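Local coordinates for protein putative pectin lyase (Geobacillus virus E2, PDB 7CHU) that is a trimeric tailspike of a thermophilic deep-sea bacteriophage and, with its pectate lyase-like beta-helix, probably recognises or cleaves host surface polysaccharide, at residues C178-K192 with G203-V217. Sequence-based numbering, arbitrary orientation.
Sequences CIDGQNNDCIGVSLK and GVRYCANHGLYIEEV
E215 OE2 is gripped by the Y213 hydroxyl, at 2.8 Å on its anti side and tilted out of the carboxylate plane, and by a donating water that also accepts from K192 NZ. K192 runs alongside E215, with CG anti to the backbone N (chi1 178°) and the chain extended beyond it, and brings NZ to 3.3 Å from E215 OE1 in a salt bridge. S190 OG sits at the edge of the Y213 ring, near its plane, on the same sheet face. On the other face L212 CD1 packs against V189 CB at 3.8 Å, while L191 meets L212, I214 and V217. Strands 189-192 and 212-215 run parallel, 7° and 4.7 Å apart; 178-180 and 203-205 pair likewise on another face, and the chain corners at G188 between them, as in stacked coils of a parallel beta-helix, probably right-handed as in the pectate lyase-like family. At that corner C207 SG lies 3.5 Å from G188 CA. The turns stack too. N209 ND2 donates to the syn lone pair of D185 OD1 at 2.9 Å, and the amide and carboxylate are nearly coplanar, 12° apart; N209 OD1 is fixed in turn by the backbone N of H210. At the far end, D180 OD1 accepts from Q182 N in an Asx turn and lies 3.5 Å from Y206 CB, whereas D180 OD2 makes a salt bridge with K148 of the preceding coil. N183 N, from the type I' turn G181-N184, makes a short, bent hydrogen bond to Y206 O, in its carbonyl plane, at 2.6 Å.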
loop_
_atom_site.group_PDB
_atom_site.type_symbol
_atom_site.label_atom_id
_atom_site.label_comp_id
_atom_site.label_asym_id
_atom_site.label_seq_id
_atom_site.Cartn_x
_atom_site.Cartn_y
_atom_site.Cartn_z
ATOM N N CYS A 178 -0.849 -23.691 5.065
ATOM C CA CYS A 178 -1.232 -23.983 3.678
ATOM C C CYS A 178 -2.363 -25.006 3.680
ATOM O O CYS A 178 -2.370 -25.934 4.498
ATOM C CB CYS A 178 -0.042 -24.552 2.841
ATOM S SG CYS A 178 -0.383 -24.856 1.029
ATOM N N ILE A 179 -3.321 -24.831 2.770
ATOM C CA ILE A 179 -4.284 -25.871 2.417
ATOM C C ILE A 179 -3.911 -26.380 1.030
ATOM O O ILE A 179 -3.909 -25.610 0.060
ATOM C CB ILE A 179 -5.733 -25.359 2.436
ATOM C CG1 ILE A 179 -6.190 -25.095 3.869
ATOM C CG2 ILE A 179 -6.658 -26.406 1.784
ATOM C CD1 ILE A 179 -5.786 -23.714 4.417
ATOM N N ASP A 180 -3.588 -27.670 0.931
ATOM C CA ASP A 180 -3.159 -28.295 -0.321
ATOM C C ASP A 180 -4.225 -29.307 -0.736
ATOM O O ASP A 180 -4.381 -30.355 -0.087
ATOM C CB ASP A 180 -1.790 -28.953 -0.143
ATOM C CG ASP A 180 -1.301 -29.689 -1.390
ATOM O OD1 ASP A 180 -2.013 -29.736 -2.437
ATOM O OD2 ASP A 180 -0.178 -30.243 -1.309
ATOM N N GLY A 181 -4.953 -28.987 -1.823
ATOM C CA GLY A 181 -6.049 -29.827 -2.296
ATOM C C GLY A 181 -5.614 -31.076 -3.032
ATOM O O GLY A 181 -6.454 -31.939 -3.318
ATOM N N GLN A 182 -4.317 -31.191 -3.333
ATOM C CA GLN A 182 -3.739 -32.362 -4.001
ATOM C C GLN A 182 -4.451 -32.659 -5.321
ATOM O O GLN A 182 -4.568 -33.816 -5.731
ATOM C CB GLN A 182 -3.737 -33.594 -3.086
ATOM C CG GLN A 182 -3.040 -33.348 -1.724
ATOM C CD GLN A 182 -2.811 -34.624 -0.928
ATOM O OE1 GLN A 182 -1.729 -35.191 -0.986
ATOM N NE2 GLN A 182 -3.813 -35.061 -0.149
ATOM N N ASN A 183 -4.930 -31.605 -5.989
ATOM C CA ASN A 183 -5.646 -31.711 -7.262
ATOM C C ASN A 183 -6.967 -32.445 -7.125
ATOM O O ASN A 183 -7.569 -32.833 -8.132
ATOM C CB ASN A 183 -4.780 -32.371 -8.336
ATOM C CG ASN A 183 -3.563 -31.535 -8.675
ATOM O OD1 ASN A 183 -2.434 -32.017 -8.651
ATOM N ND2 ASN A 183 -3.790 -30.264 -8.943
ATOM N N ASN A 184 -7.448 -32.618 -5.900
ATOM C CA ASN A 184 -8.758 -33.207 -5.684
ATOM C C ASN A 184 -9.868 -32.175 -5.869
ATOM O O ASN A 184 -9.643 -30.961 -5.828
ATOM C CB ASN A 184 -8.837 -33.821 -4.293
ATOM C CG ASN A 184 -7.900 -34.994 -4.139
ATOM O OD1 ASN A 184 -7.120 -35.080 -3.188
ATOM N ND2 ASN A 184 -7.955 -35.895 -5.087
ATOM N N ASP A 185 -11.088 -32.678 -6.067
ATOM C CA ASP A 185 -12.265 -31.811 -6.206
ATOM C C ASP A 185 -12.743 -31.386 -4.820
ATOM O O ASP A 185 -13.689 -31.943 -4.244
ATOM C CB ASP A 185 -13.374 -32.504 -6.984
ATOM C CG ASP A 185 -14.563 -31.597 -7.229
ATOM O OD1 ASP A 185 -14.509 -30.384 -6.895
ATOM O OD2 ASP A 185 -15.565 -32.104 -7.761
ATOM N N CYS A 186 -12.065 -30.369 -4.282
ATOM C CA CYS A 186 -12.407 -29.751 -3.006
ATOM C C CYS A 186 -12.196 -28.247 -3.124
ATOM O O CYS A 186 -11.426 -27.783 -3.967
ATOM C CB CYS A 186 -11.586 -30.327 -1.843
ATOM S SG CYS A 186 -9.804 -29.963 -1.955
ATOM N N ILE A 187 -12.923 -27.485 -2.305
ATOM C CA ILE A 187 -12.654 -26.068 -2.086
ATOM C C ILE A 187 -11.603 -25.971 -0.980
ATOM O O ILE A 187 -11.642 -26.740 -0.023
ATOM C CB ILE A 187 -13.949 -25.321 -1.708
ATOM C CG1 ILE A 187 -14.953 -25.359 -2.879
ATOM C CG2 ILE A 187 -13.640 -23.860 -1.249
ATOM C CD1 ILE A 187 -16.386 -25.048 -2.466
ATOM N N GLY A 188 -10.645 -25.062 -1.116
ATOM C CA GLY A 188 -9.651 -24.954 -0.065
ATOM C C GLY A 188 -10.253 -24.378 1.190
ATOM O O GLY A 188 -10.247 -25.011 2.251
ATOM N N VAL A 189 -10.801 -23.174 1.076
ATOM C CA VAL A 189 -11.381 -22.458 2.205
ATOM C C VAL A 189 -12.672 -21.839 1.719
ATOM O O VAL A 189 -12.696 -21.210 0.651
ATOM C CB VAL A 189 -10.443 -21.355 2.745
ATOM C CG1 VAL A 189 -11.151 -20.519 3.819
ATOM C CG2 VAL A 189 -9.134 -21.948 3.250
ATOM N N SER A 190 -13.734 -22.004 2.495
ATOM C CA SER A 190 -15.026 -21.397 2.216
ATOM C C SER A 190 -15.386 -20.426 3.323
ATOM O O SER A 190 -15.359 -20.797 4.503
ATOM C CB SER A 190 -16.117 -22.462 2.096
ATOM O OG SER A 190 -17.337 -21.883 1.681
ATOM N N LEU A 191 -15.780 -19.209 2.934
ATOM C CA LEU A 191 -16.168 -18.140 3.848
ATOM C C LEU A 191 -17.573 -17.670 3.490
ATOM O O LEU A 191 -17.846 -17.362 2.325
ATOM C CB LEU A 191 -15.183 -16.945 3.784
ATOM C CG LEU A 191 -13.670 -17.193 3.914
ATOM C CD1 LEU A 191 -12.869 -15.854 3.894
ATOM C CD2 LEU A 191 -13.332 -17.978 5.183
ATOM N N LYS A 192 -18.466 -17.610 4.481
ATOM C CA LYS A 192 -19.838 -17.210 4.198
ATOM C C LYS A 192 -20.421 -16.494 5.401
ATOM O O LYS A 192 -20.334 -17.012 6.518
ATOM C CB LYS A 192 -20.717 -18.423 3.852
ATOM C CG LYS A 192 -22.188 -18.064 3.598
ATOM C CD LYS A 192 -22.939 -19.236 2.997
ATOM C CE LYS A 192 -24.395 -18.884 2.757
ATOM N NZ LYS A 192 -25.084 -19.966 1.972
ATOM N N GLY A 203 -1.769 -20.089 2.488
ATOM C CA GLY A 203 -1.749 -20.584 1.116
ATOM C C GLY A 203 -2.921 -21.494 0.835
ATOM O O GLY A 203 -3.387 -22.215 1.724
ATOM N N VAL A 204 -3.427 -21.432 -0.393
ATOM C CA VAL A 204 -4.457 -22.332 -0.888
ATOM C C VAL A 204 -4.014 -22.753 -2.277
ATOM O O VAL A 204 -3.926 -21.915 -3.184
ATOM C CB VAL A 204 -5.846 -21.689 -0.928
ATOM C CG1 VAL A 204 -6.857 -22.688 -1.450
ATOM C CG2 VAL A 204 -6.276 -21.231 0.467
ATOM N N ARG A 205 -3.697 -24.034 -2.444
ATOM C CA ARG A 205 -3.049 -24.485 -3.662
ATOM C C ARG A 205 -3.576 -25.855 -4.063
ATOM O O ARG A 205 -3.888 -26.684 -3.210
ATOM C CB ARG A 205 -1.522 -24.537 -3.493
ATOM C CG ARG A 205 -0.886 -23.200 -3.071
ATOM C CD ARG A 205 0.635 -23.324 -2.882
ATOM N NE ARG A 205 1.300 -23.432 -4.177
ATOM C CZ ARG A 205 2.523 -23.915 -4.368
ATOM N NH1 ARG A 205 3.249 -24.345 -3.334
ATOM N NH2 ARG A 205 3.021 -23.957 -5.605
ATOM N N TYR A 206 -3.663 -26.077 -5.378
ATOM C CA TYR A 206 -3.963 -27.389 -5.958
ATOM C C TYR A 206 -5.354 -27.895 -5.583
ATOM O O TYR A 206 -5.567 -29.105 -5.442
ATOM C CB TYR A 206 -2.903 -28.424 -5.578
ATOM C CG TYR A 206 -1.515 -28.035 -6.010
ATOM C CD1 TYR A 206 -1.133 -28.128 -7.342
ATOM C CD2 TYR A 206 -0.586 -27.571 -5.085
ATOM C CE1 TYR A 206 0.142 -27.772 -7.748
ATOM C CE2 TYR A 206 0.692 -27.193 -5.486
ATOM C CZ TYR A 206 1.047 -27.297 -6.820
ATOM O OH TYR A 206 2.314 -26.944 -7.221
ATOM N N CYS A 207 -6.310 -26.977 -5.431
ATOM C CA CYS A 207 -7.707 -27.349 -5.212
ATOM C C CYS A 207 -8.418 -27.307 -6.563
ATOM O O CYS A 207 -8.401 -26.277 -7.235
ATOM C CB CYS A 207 -8.379 -26.394 -4.230
ATOM S SG CYS A 207 -7.650 -26.389 -2.606
ATOM N N ALA A 208 -9.062 -28.404 -6.950
ATOM C CA ALA A 208 -9.686 -28.433 -8.275
ATOM C C ALA A 208 -11.084 -27.809 -8.292
ATOM O O ALA A 208 -11.641 -27.574 -9.375
ATOM C CB ALA A 208 -9.720 -29.868 -8.802
ATOM N N ASN A 209 -11.656 -27.522 -7.134
ATOM C CA ASN A 209 -12.824 -26.658 -7.046
ATOM C C ASN A 209 -12.306 -25.233 -6.817
ATOM O O ASN A 209 -11.145 -24.946 -7.112
ATOM C CB ASN A 209 -13.765 -27.179 -5.955
ATOM C CG ASN A 209 -15.227 -26.907 -6.249
ATOM O OD1 ASN A 209 -15.677 -25.764 -6.195
ATOM N ND2 ASN A 209 -15.989 -27.968 -6.517
ATOM N N HIS A 210 -13.141 -24.314 -6.335
ATOM C CA HIS A 210 -12.649 -22.978 -6.023
ATOM C C HIS A 210 -11.521 -23.081 -4.998
ATOM O O HIS A 210 -11.528 -23.967 -4.136
ATOM C CB HIS A 210 -13.763 -22.100 -5.448
ATOM C CG HIS A 210 -14.949 -21.913 -6.346
ATOM N ND1 HIS A 210 -14.849 -21.463 -7.653
ATOM C CD2 HIS A 210 -16.273 -22.054 -6.097
ATOM C CE1 HIS A 210 -16.062 -21.356 -8.165
ATOM N NE2 HIS A 210 -16.943 -21.697 -7.239
ATOM N N GLY A 211 -10.539 -22.193 -5.103
ATOM C CA GLY A 211 -9.477 -22.172 -4.108
ATOM C C GLY A 211 -10.019 -21.578 -2.830
ATOM O O GLY A 211 -10.003 -22.208 -1.772
ATOM N N LEU A 212 -10.522 -20.356 -2.936
ATOM C CA LEU A 212 -11.135 -19.636 -1.829
ATOM C C LEU A 212 -12.518 -19.207 -2.306
ATOM O O LEU A 212 -12.638 -18.490 -3.302
ATOM C CB LEU A 212 -10.266 -18.439 -1.423
ATOM C CG LEU A 212 -10.759 -17.413 -0.410
ATOM C CD1 LEU A 212 -10.914 -18.090 0.955
ATOM C CD2 LEU A 212 -9.775 -16.242 -0.331
ATOM N N TYR A 213 -13.558 -19.705 -1.657
ATOM C CA TYR A 213 -14.933 -19.340 -1.982
ATOM C C TYR A 213 -15.434 -18.367 -0.930
ATOM O O TYR A 213 -15.242 -18.592 0.278
ATOM C CB TYR A 213 -15.839 -20.577 -2.046
ATOM C CG TYR A 213 -17.294 -20.231 -2.313
ATOM C CD1 TYR A 213 -17.729 -19.903 -3.600
ATOM C CD2 TYR A 213 -18.216 -20.209 -1.289
ATOM C CE1 TYR A 213 -19.043 -19.571 -3.838
ATOM C CE2 TYR A 213 -19.544 -19.869 -1.520
ATOM C CZ TYR A 213 -19.944 -19.557 -2.798
ATOM O OH TYR A 213 -21.254 -19.219 -3.034
ATOM N N ILE A 214 -16.056 -17.286 -1.380
ATOM C CA ILE A 214 -16.420 -16.162 -0.522
ATOM C C ILE A 214 -17.840 -15.751 -0.890
ATOM O O ILE A 214 -18.105 -15.405 -2.043
ATOM C CB ILE A 214 -15.440 -14.974 -0.689
ATOM C CG1 ILE A 214 -14.031 -15.371 -0.214
ATOM C CG2 ILE A 214 -15.913 -13.724 0.063
ATOM C CD1 ILE A 214 -12.954 -14.283 -0.492
ATOM N N GLU A 215 -18.757 -15.800 0.076
ATOM C CA GLU A 215 -20.153 -15.454 -0.171
ATOM C C GLU A 215 -20.651 -14.564 0.953
ATOM O O GLU A 215 -20.630 -14.971 2.115
ATOM C CB GLU A 215 -21.036 -16.702 -0.272
ATOM C CG GLU A 215 -22.510 -16.335 -0.433
ATOM C CD GLU A 215 -23.438 -17.566 -0.475
ATOM O OE1 GLU A 215 -24.614 -17.441 -0.073
ATOM O OE2 GLU A 215 -22.992 -18.648 -0.919
ATOM N N GLU A 216 -21.087 -13.360 0.606
ATOM C CA GLU A 216 -21.615 -12.389 1.553
ATOM C C GLU A 216 -20.671 -12.172 2.735
ATOM O O GLU A 216 -21.041 -12.323 3.901
ATOM C CB GLU A 216 -23.015 -12.799 2.030
ATOM C CG GLU A 216 -23.810 -11.600 2.549
ATOM C CD GLU A 216 -25.033 -12.009 3.362
ATOM O OE1 GLU A 216 -25.745 -12.967 2.934
ATOM O OE2 GLU A 216 -25.278 -11.377 4.424
ATOM N N VAL A 217 -19.436 -11.779 2.427
ATOM C CA VAL A 217 -18.419 -11.540 3.448
ATOM C C VAL A 217 -18.123 -10.048 3.495
ATOM O O VAL A 217 -17.938 -9.413 2.448
ATOM C CB VAL A 217 -17.144 -12.360 3.192
ATOM C CG1 VAL A 217 -16.029 -11.911 4.139
ATOM C CG2 VAL A 217 -17.450 -13.842 3.386
HETATM O O HOH W 1 -23.706 -21.177 -0.375
#